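Local coordinates for protein DNA ligase (Archaeoglobus fulgidus, PDB 3GDE) that seals nicks in double-stranded DNA during replication, recombination and repair, probably using ATP through an enzyme-bound AMP-lysine intermediate, at residues A[257-262]-A[295-300]; A[461-466]-A[515-520]. One frame throughout, in Å; residues are numbered along the deposited sequence.

Interaction 1: A[257-262]-A[295-300]; sequences RVQVHW and GVILDG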
ATOM      1  N   ARG A 257      -7.463  10.255   6.107  1.00 25.97           N
ATOM      2  CA  ARG A 257      -7.572   9.407   7.272  1.00 26.12           C
ATOM      3  C   ARG A 257      -6.201   9.104   7.901  1.00 26.40           C
ATOM      4  O   ARG A 257      -5.204   8.885   7.205  1.00 26.89           O
ATOM      5  CB  ARG A 257      -8.307   8.129   6.924  1.00 25.49           C
ATOM      6  CG  ARG A 257      -8.880   7.457   8.141  1.00 26.32           C
ATOM      7  CD  ARG A 257      -9.926   6.451   7.775  1.00 24.46           C
ATOM      8  NE  ARG A 257     -10.218   5.582   8.900  1.00 21.53           N
ATOM      9  CZ  ARG A 257     -10.962   4.486   8.817  1.00 21.96           C
ATOM     10  NH1 ARG A 257     -11.491   4.122   7.647  1.00 19.15           N
ATOM     11  NH2 ARG A 257     -11.166   3.746   9.900  1.00 19.50           N
ATOM     12  N   VAL A 258      -6.160   9.138   9.222  1.00 26.32           N
ATOM     13  CA  VAL A 258      -4.955   8.821   9.969  1.00 26.50           C
ATOM     14  C   VAL A 258      -5.282   7.993  11.205  1.00 26.71           C
ATOM     15  O   VAL A 258      -6.446   7.903  11.649  1.00 26.28           O
ATOM     16  CB  VAL A 258      -4.150  10.086  10.421  1.00 26.22           C
ATOM     17  CG1 VAL A 258      -3.662  10.875   9.231  1.00 25.79           C
ATOM     18  CG2 VAL A 258      -4.956  10.948  11.401  1.00 26.04           C
ATOM     19  N   GLN A 259      -4.235   7.391  11.748  1.00 26.80           N
ATOM     20  CA  GLN A 259      -4.333   6.649  12.987  1.00 27.18           C
ATOM     21  C   GLN A 259      -3.230   7.147  13.929  1.00 27.40           C
ATOM     22  O   GLN A 259      -2.053   7.169  13.578  1.00 27.20           O
ATOM     23  CB  GLN A 259      -4.215   5.160  12.690  1.00 26.92           C
ATOM     24  CG  GLN A 259      -4.498   4.267  13.856  1.00 26.96           C
ATOM     25  CD  GLN A 259      -4.345   2.823  13.489  1.00 26.03           C
ATOM     26  OE1 GLN A 259      -3.278   2.241  13.665  1.00 26.77           O
ATOM     27  NE2 GLN A 259      -5.400   2.238  12.937  1.00 25.26           N
ATOM     28  N   VAL A 260      -3.635   7.565  15.118  1.00 28.48           N
ATOM     29  CA  VAL A 260      -2.744   8.244  16.058  1.00 29.21           C
ATOM     30  C   VAL A 260      -2.487   7.362  17.278  1.00 29.87           C
ATOM     31  O   VAL A 260      -3.430   6.889  17.921  1.00 29.83           O
ATOM     32  CB  VAL A 260      -3.332   9.623  16.474  1.00 29.25           C
ATOM     33  CG1 VAL A 260      -2.573  10.221  17.664  1.00 29.92           C
ATOM     34  CG2 VAL A 260      -3.320  10.580  15.282  1.00 29.04           C
ATOM     35  N   HIS A 261      -1.205   7.141  17.568  1.00 30.64           N
ATOM     36  CA  HIS A 261      -0.774   6.286  18.672  1.00 31.87           C
ATOM     37  C   HIS A 261      -0.022   7.104  19.734  1.00 33.20           C
ATOM     38  O   HIS A 261       0.929   7.822  19.409  1.00 33.10           O
ATOM     39  CB  HIS A 261       0.147   5.180  18.149  1.00 31.53           C
ATOM     40  CG  HIS A 261      -0.509   4.232  17.198  1.00 29.96           C
ATOM     41  ND1 HIS A 261      -0.765   2.917  17.521  1.00 29.17           N
ATOM     42  CD2 HIS A 261      -0.940   4.398  15.926  1.00 28.16           C
ATOM     43  CE1 HIS A 261      -1.334   2.315  16.493  1.00 28.57           C
ATOM     44  NE2 HIS A 261      -1.451   3.192  15.512  1.00 28.61           N
ATOM     45  N   TRP A 262      -0.432   6.966  20.993  1.00 35.04           N
ATOM     46  CA  TRP A 262       0.085   7.806  22.091  1.00 36.97           C
ATOM     47  C   TRP A 262      -0.540   7.435  23.448  1.00 38.28           C
ATOM     48  O   TRP A 262      -1.760   7.331  23.526  1.00 39.26           O
ATOM     49  CB  TRP A 262      -0.265   9.272  21.755  1.00 36.43           C
ATOM     50  CG  TRP A 262      -0.380  10.228  22.924  1.00 35.90           C
ATOM     51  CD1 TRP A 262      -1.517  10.563  23.605  1.00 35.98           C
ATOM     52  CD2 TRP A 262       0.680  10.981  23.521  1.00 34.83           C
ATOM     53  NE1 TRP A 262      -1.231  11.480  24.592  1.00 35.78           N
ATOM     54  CE2 TRP A 262       0.111  11.752  24.565  1.00 35.39           C
ATOM     55  CE3 TRP A 262       2.054  11.084  23.277  1.00 34.52           C
ATOM     56  CZ2 TRP A 262       0.875  12.611  25.367  1.00 35.72           C
ATOM     57  CZ3 TRP A 262       2.811  11.944  24.073  1.00 35.97           C
ATOM     58  CH2 TRP A 262       2.219  12.693  25.105  1.00 35.06           C
ATOM     59  N   GLY A 295      -1.988   6.854  26.247  1.00 35.79           N
ATOM     60  CA  GLY A 295      -2.363   5.433  26.298  1.00 34.50           C
ATOM     61  C   GLY A 295      -3.485   5.055  25.346  1.00 33.37           C
ATOM     62  O   GLY A 295      -4.265   4.147  25.634  1.00 33.12           O
ATOM     63  N   VAL A 296      -3.573   5.758  24.218  1.00 32.48           N
ATOM     64  CA  VAL A 296      -4.639   5.522  23.239  1.00 31.94           C
ATOM     65  C   VAL A 296      -4.137   5.299  21.810  1.00 31.38           C
ATOM     66  O   VAL A 296      -3.002   5.658  21.452  1.00 31.17           O
ATOM     67  CB  VAL A 296      -5.740   6.648  23.234  1.00 31.80           C
ATOM     68  CG1 VAL A 296      -6.389   6.799  24.599  1.00 31.95           C
ATOM     69  CG2 VAL A 296      -5.172   7.974  22.763  1.00 31.58           C
ATOM     70  N   ILE A 297      -5.002   4.688  21.005  1.00 30.92           N
ATOM     71  CA  ILE A 297      -4.824   4.643  19.563  1.00 30.28           C
ATOM     72  C   ILE A 297      -6.147   5.089  18.962  1.00 30.04           C
ATOM     73  O   ILE A 297      -7.188   4.467  19.177  1.00 29.17           O
ATOM     74  CB  ILE A 297      -4.408   3.246  19.057  1.00 30.43           C
ATOM     75  CG1 ILE A 297      -3.016   2.913  19.568  1.00 29.57           C
ATOM     76  CG2 ILE A 297      -4.454   3.194  17.515  1.00 29.90           C
ATOM     77  CD1 ILE A 297      -2.714   1.451  19.617  1.00 33.45           C
ATOM     78  N   LEU A 298      -6.088   6.194  18.233  1.00 29.93           N
ATOM     79  CA  LEU A 298      -7.289   6.844  17.716  1.00 30.37           C
ATOM     80  C   LEU A 298      -7.372   6.775  16.200  1.00 30.13           C
ATOM     81  O   LEU A 298      -6.353   6.875  15.520  1.00 29.75           O
ATOM     82  CB  LEU A 298      -7.314   8.321  18.142  1.00 29.90           C
ATOM     83  CG  LEU A 298      -7.241   8.675  19.629  1.00 30.64           C
ATOM     84  CD1 LEU A 298      -7.293  10.184  19.810  1.00 30.99           C
ATOM     85  CD2 LEU A 298      -8.352   8.009  20.423  1.00 29.51           C
ATOM     86  N   ASP A 299      -8.594   6.623  15.697  1.00 30.55           N
ATOM     87  CA  ASP A 299      -8.911   6.801  14.284  1.00 31.19           C
ATOM     88  C   ASP A 299      -9.456   8.208  14.032  1.00 30.59           C
ATOM     89  O   ASP A 299     -10.390   8.648  14.698  1.00 29.63           O
ATOM     90  CB  ASP A 299      -9.955   5.771  13.838  1.00 32.05           C
ATOM     91  CG  ASP A 299      -9.377   4.676  12.947  1.00 35.49           C
ATOM     92  OD1 ASP A 299      -8.144   4.384  13.012  1.00 37.62           O
ATOM     93  OD2 ASP A 299     -10.179   4.099  12.172  1.00 37.55           O
ATOM     94  N   GLY A 300      -8.880   8.898  13.050  1.00 30.63           N
ATOM     95  CA  GLY A 300      -9.283  10.259  12.741  1.00 31.05           C
ATOM     96  C   GLY A 300      -9.155  10.714  11.295  1.00 31.49           C
ATOM     97  O   GLY A 300      -8.654  10.002  10.429  1.00 30.89           O
TER
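H261 and I297, a non-hydrogen-bonded pair of two antiparallel strands, form the tight part of this contact. I297 CG2 lies over one face of the imidazole, 3.6 Å from its centroid in a CH-pi contact. The ring hangs beside its own backbone N (chi1 -64°), which brings H261 NE2 to Q259 OE1, a 2.8 Å bond between neighbours on one face. Replacing H261 by an alanine is likely to leave I297 CG2 without the ring it lies over and Q259 OE1 without this donor, the amide then being held from its NE2 side. Q259 NE2 is bound by V226 O and reaches D299 OD1 only weakly. Next to it, R257 NH2 donates to D299 OD2 at 2.5 Å; the acceptor lies in the guanidinium plane, but the carboxylate stands 87° to it. This salt bridge, with Y409 OH also on D299 OD2, is at the partly exposed end. The reverse face is looser: V258 meets G300, and V260 touches L298 mainly through backbone, with V260 N to L298 O at 2.8 Å. At the far end G295 and V296 both face W262, a G1 bulge. Strand 268-271 flanks 257-262 on its other edge; F339 of strand 335-342 and I288 of helix 282-291 pack on the V260 face, and W262 NE1 is held by V292 O.

Interaction 2: A[461-466]-A[515-520]; sequences LLKVGR and KYESGY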
ATOM      1  N   LEU A 461      -1.969  -7.662 -11.840  1.00 32.26           N
ATOM      2  CA  LEU A 461      -2.629  -6.415 -12.236  1.00 32.51           C
ATOM      3  C   LEU A 461      -3.566  -6.686 -13.396  1.00 32.66           C
ATOM      4  O   LEU A 461      -3.141  -7.203 -14.436  1.00 32.94           O
ATOM      5  CB  LEU A 461      -1.616  -5.334 -12.636  1.00 32.68           C
ATOM      6  CG  LEU A 461      -0.948  -4.390 -11.630  1.00 32.86           C
ATOM      7  CD1 LEU A 461      -1.635  -4.378 -10.252  1.00 33.07           C
ATOM      8  CD2 LEU A 461       0.497  -4.726 -11.483  1.00 33.86           C
ATOM      9  N   LEU A 462      -4.840  -6.348 -13.212  1.00 32.67           N
ATOM     10  CA  LEU A 462      -5.851  -6.564 -14.237  1.00 32.76           C
ATOM     11  C   LEU A 462      -6.240  -5.228 -14.875  1.00 32.96           C
ATOM     12  O   LEU A 462      -6.720  -4.311 -14.189  1.00 32.80           O
ATOM     13  CB  LEU A 462      -7.075  -7.291 -13.656  1.00 32.83           C
ATOM     14  CG  LEU A 462      -6.847  -8.532 -12.772  1.00 33.42           C
ATOM     15  CD1 LEU A 462      -8.158  -9.097 -12.238  1.00 33.25           C
ATOM     16  CD2 LEU A 462      -6.099  -9.613 -13.526  1.00 34.70           C
ATOM     17  N   LYS A 463      -6.009  -5.124 -16.186  1.00 33.18           N
ATOM     18  CA  LYS A 463      -6.328  -3.917 -16.952  1.00 33.47           C
ATOM     19  C   LYS A 463      -7.794  -3.543 -16.846  1.00 33.16           C
ATOM     20  O   LYS A 463      -8.671  -4.399 -16.823  1.00 32.94           O
ATOM     21  CB  LYS A 463      -5.944  -4.055 -18.424  1.00 33.77           C
ATOM     22  CG  LYS A 463      -4.509  -3.685 -18.717  1.00 35.65           C
ATOM     23  CD  LYS A 463      -4.380  -3.111 -20.126  1.00 39.68           C
ATOM     24  CE  LYS A 463      -2.930  -3.087 -20.573  1.00 41.77           C
ATOM     25  NZ  LYS A 463      -2.781  -2.513 -21.940  1.00 43.69           N
ATOM     26  N   VAL A 464      -8.044  -2.244 -16.803  1.00 32.86           N
ATOM     27  CA  VAL A 464      -9.362  -1.739 -16.493  1.00 32.99           C
ATOM     28  C   VAL A 464      -9.713  -0.530 -17.385  1.00 33.02           C
ATOM     29  O   VAL A 464     -10.868  -0.134 -17.495  1.00 33.03           O
ATOM     30  CB  VAL A 464      -9.450  -1.485 -14.963  1.00 32.85           C
ATOM     31  CG1 VAL A 464      -9.760  -0.052 -14.615  1.00 32.98           C
ATOM     32  CG2 VAL A 464     -10.392  -2.469 -14.312  1.00 32.63           C
ATOM     33  N   GLY A 465      -8.711   0.028 -18.050  1.00 32.95           N
ATOM     34  CA  GLY A 465      -8.963   1.133 -18.955  1.00 33.11           C
ATOM     35  C   GLY A 465      -7.725   1.861 -19.422  1.00 33.04           C
ATOM     36  O   GLY A 465      -6.594   1.415 -19.194  1.00 32.34           O
ATOM     37  N   ARG A 466      -7.966   2.989 -20.083  1.00 33.15           N
ATOM     38  CA  ARG A 466      -6.922   3.827 -20.645  1.00 33.68           C
ATOM     39  C   ARG A 466      -7.318   5.295 -20.544  1.00 33.14           C
ATOM     40  O   ARG A 466      -8.453   5.651 -20.846  1.00 33.33           O
ATOM     41  CB  ARG A 466      -6.684   3.450 -22.102  1.00 33.74           C
ATOM     42  CG  ARG A 466      -5.430   4.048 -22.654  1.00 37.06           C
ATOM     43  CD  ARG A 466      -5.737   5.055 -23.707  1.00 42.36           C
ATOM     44  NE  ARG A 466      -5.811   4.432 -25.023  1.00 45.94           N
ATOM     45  CZ  ARG A 466      -6.055   5.099 -26.146  1.00 49.07           C
ATOM     46  NH1 ARG A 466      -6.252   6.418 -26.105  1.00 49.31           N
ATOM     47  NH2 ARG A 466      -6.103   4.445 -27.311  1.00 50.07           N
ATOM     48  N   LYS A 515     -12.941  -6.736 -23.364  1.00 45.63           N
ATOM     49  CA  LYS A 515     -11.677  -6.226 -23.906  1.00 45.50           C
ATOM     50  C   LYS A 515     -10.470  -6.306 -22.960  1.00 45.23           C
ATOM     51  O   LYS A 515      -9.324  -6.328 -23.415  1.00 45.51           O
ATOM     52  CB  LYS A 515     -11.841  -4.821 -24.499  1.00 45.45           C
ATOM     53  CG  LYS A 515     -11.462  -3.668 -23.591  1.00 46.20           C
ATOM     54  CD  LYS A 515     -11.285  -2.372 -24.384  1.00 45.96           C
ATOM     55  CE  LYS A 515     -10.000  -2.374 -25.212  1.00 47.08           C
ATOM     56  NZ  LYS A 515      -9.710  -1.027 -25.776  1.00 46.88           N
ATOM     57  N   TYR A 516     -10.719  -6.358 -21.656  1.00 44.74           N
ATOM     58  CA  TYR A 516      -9.631  -6.519 -20.701  1.00 44.05           C
ATOM     59  C   TYR A 516      -9.834  -7.725 -19.805  1.00 43.75           C
ATOM     60  O   TYR A 516     -10.955  -8.105 -19.468  1.00 43.66           O
ATOM     61  CB  TYR A 516      -9.455  -5.286 -19.812  1.00 43.96           C
ATOM     62  CG  TYR A 516      -9.187  -3.975 -20.517  1.00 44.17           C
ATOM     63  CD1 TYR A 516      -8.068  -3.804 -21.336  1.00 44.37           C
ATOM     64  CD2 TYR A 516     -10.028  -2.886 -20.319  1.00 43.14           C
ATOM     65  CE1 TYR A 516      -7.820  -2.583 -21.961  1.00 44.88           C
ATOM     66  CE2 TYR A 516      -9.789  -1.674 -20.934  1.00 43.36           C
ATOM     67  CZ  TYR A 516      -8.689  -1.524 -21.745  1.00 44.03           C
ATOM     68  OH  TYR A 516      -8.466  -0.315 -22.350  1.00 44.69           O
ATOM     69  N   GLU A 517      -8.704  -8.289 -19.406  1.00 43.49           N
ATOM     70  CA  GLU A 517      -8.609  -9.378 -18.446  1.00 43.27           C
ATOM     71  C   GLU A 517      -9.493  -9.191 -17.202  1.00 42.36           C
ATOM     72  O   GLU A 517     -10.013 -10.162 -16.658  1.00 42.73           O
ATOM     73  CB  GLU A 517      -7.133  -9.546 -18.049  1.00 43.62           C
ATOM     74  CG  GLU A 517      -6.430  -8.220 -17.642  1.00 45.12           C
ATOM     75  CD  GLU A 517      -5.611  -7.520 -18.752  1.00 47.82           C
ATOM     76  OE1 GLU A 517      -4.509  -7.047 -18.387  1.00 48.29           O
ATOM     77  OE2 GLU A 517      -6.046  -7.412 -19.947  1.00 45.85           O
ATOM     78  N   SER A 518      -9.671  -7.947 -16.767  1.00 41.11           N
ATOM     79  CA  SER A 518     -10.457  -7.649 -15.569  1.00 39.81           C
ATOM     80  C   SER A 518     -11.943  -7.956 -15.730  1.00 38.91           C
ATOM     81  O   SER A 518     -12.626  -8.232 -14.752  1.00 38.70           O
ATOM     82  CB  SER A 518     -10.282  -6.182 -15.165  1.00 39.69           C
ATOM     83  OG  SER A 518     -10.943  -5.320 -16.081  1.00 38.90           O
ATOM     84  N   GLY A 519     -12.432  -7.896 -16.967  1.00 38.33           N
ATOM     85  CA  GLY A 519     -13.859  -8.014 -17.255  1.00 37.30           C
ATOM     86  C   GLY A 519     -14.596  -6.683 -17.158  1.00 36.69           C
ATOM     87  O   GLY A 519     -15.822  -6.648 -17.183  1.00 36.87           O
ATOM     88  N   TYR A 520     -13.847  -5.586 -17.046  1.00 36.06           N
ATOM     89  CA  TYR A 520     -14.414  -4.249 -16.835  1.00 35.26           C
ATOM     90  C   TYR A 520     -13.659  -3.197 -17.620  1.00 34.84           C
ATOM     91  O   TYR A 520     -12.467  -3.342 -17.883  1.00 34.62           O
ATOM     92  CB  TYR A 520     -14.429  -3.875 -15.345  1.00 35.10           C
ATOM     93  CG  TYR A 520     -15.285  -4.794 -14.510  1.00 34.74           C
ATOM     94  CD1 TYR A 520     -16.661  -4.617 -14.438  1.00 34.88           C
ATOM     95  CD2 TYR A 520     -14.722  -5.858 -13.809  1.00 34.75           C
ATOM     96  CE1 TYR A 520     -17.464  -5.471 -13.684  1.00 34.98           C
ATOM     97  CE2 TYR A 520     -15.512  -6.721 -13.055  1.00 35.42           C
ATOM     98  CZ  TYR A 520     -16.886  -6.520 -12.997  1.00 35.50           C
ATOM     99  OH  TYR A 520     -17.680  -7.369 -12.251  1.00 36.35           O
TER
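S518 points its hydroxyl at the strand and donates to K463 O, 2.6 Å from OG and in the carbonyl plane. With OG set between backbone N and carbonyl carbon (chi1 71°), the same oxygen also accepts from Y520 N at 3.1 Å, closing an ST turn, so the hydroxyl is gripped from both segments. Its CB rests on L462 CB, and V464 CG2 approaches OG from the strand. Y516 and E517 take K463 between them. The tyrosine ring crosses the lysine chain obliquely, Y516 CD1 lying 3.6 Å from K463 CB, while Y516 CE2, on the ring's other side, comes within 3.5 Å of G465 N. V464 N lies over one face of this ring; K515 CG, 3.6 Å above its plane, covers the opposite face near the centre. The contact belongs to the OB-fold domain: the type I turn Y516 to G519, in the loop between strands 509-512 and 520-523, docks on strand 461-467 where V464 and G465 form a classic beta bulge opposite L451. E517, bent at chi2 (-97°), passes slantwise across the K463 chain, with E517 OE1 3.3 Å from K463 CB and bonded weakly to K463 N. The ammonium turns away: K463 NZ pairs with E450 of strand 446-454 and stays 6.0 Å from E517 OE1. Beyond the turn, I542 of helix 542-550 touches L462, S518 and Y520.

In the fold
The two contacts lie in different domains, on opposite sides of the chain's centre; their centres are about 37 Å apart and their nearest atoms about 22 Å, so they do not touch. Interaction 1 belongs to the adenylation domain and carries R257, predicted to bind ATP. Nearest side-chain atoms put R257 about 3 Å from F340 and about 4 Å from E301, two other predicted ATP-binding residues, and about 5 Å from a phosphate ion, probably from the crystallisation liquor, that may mark the pocket. Interaction 2 follows later in the chain, away from these sites, and joins a loop to a strand inside the C-terminal OB-fold domain.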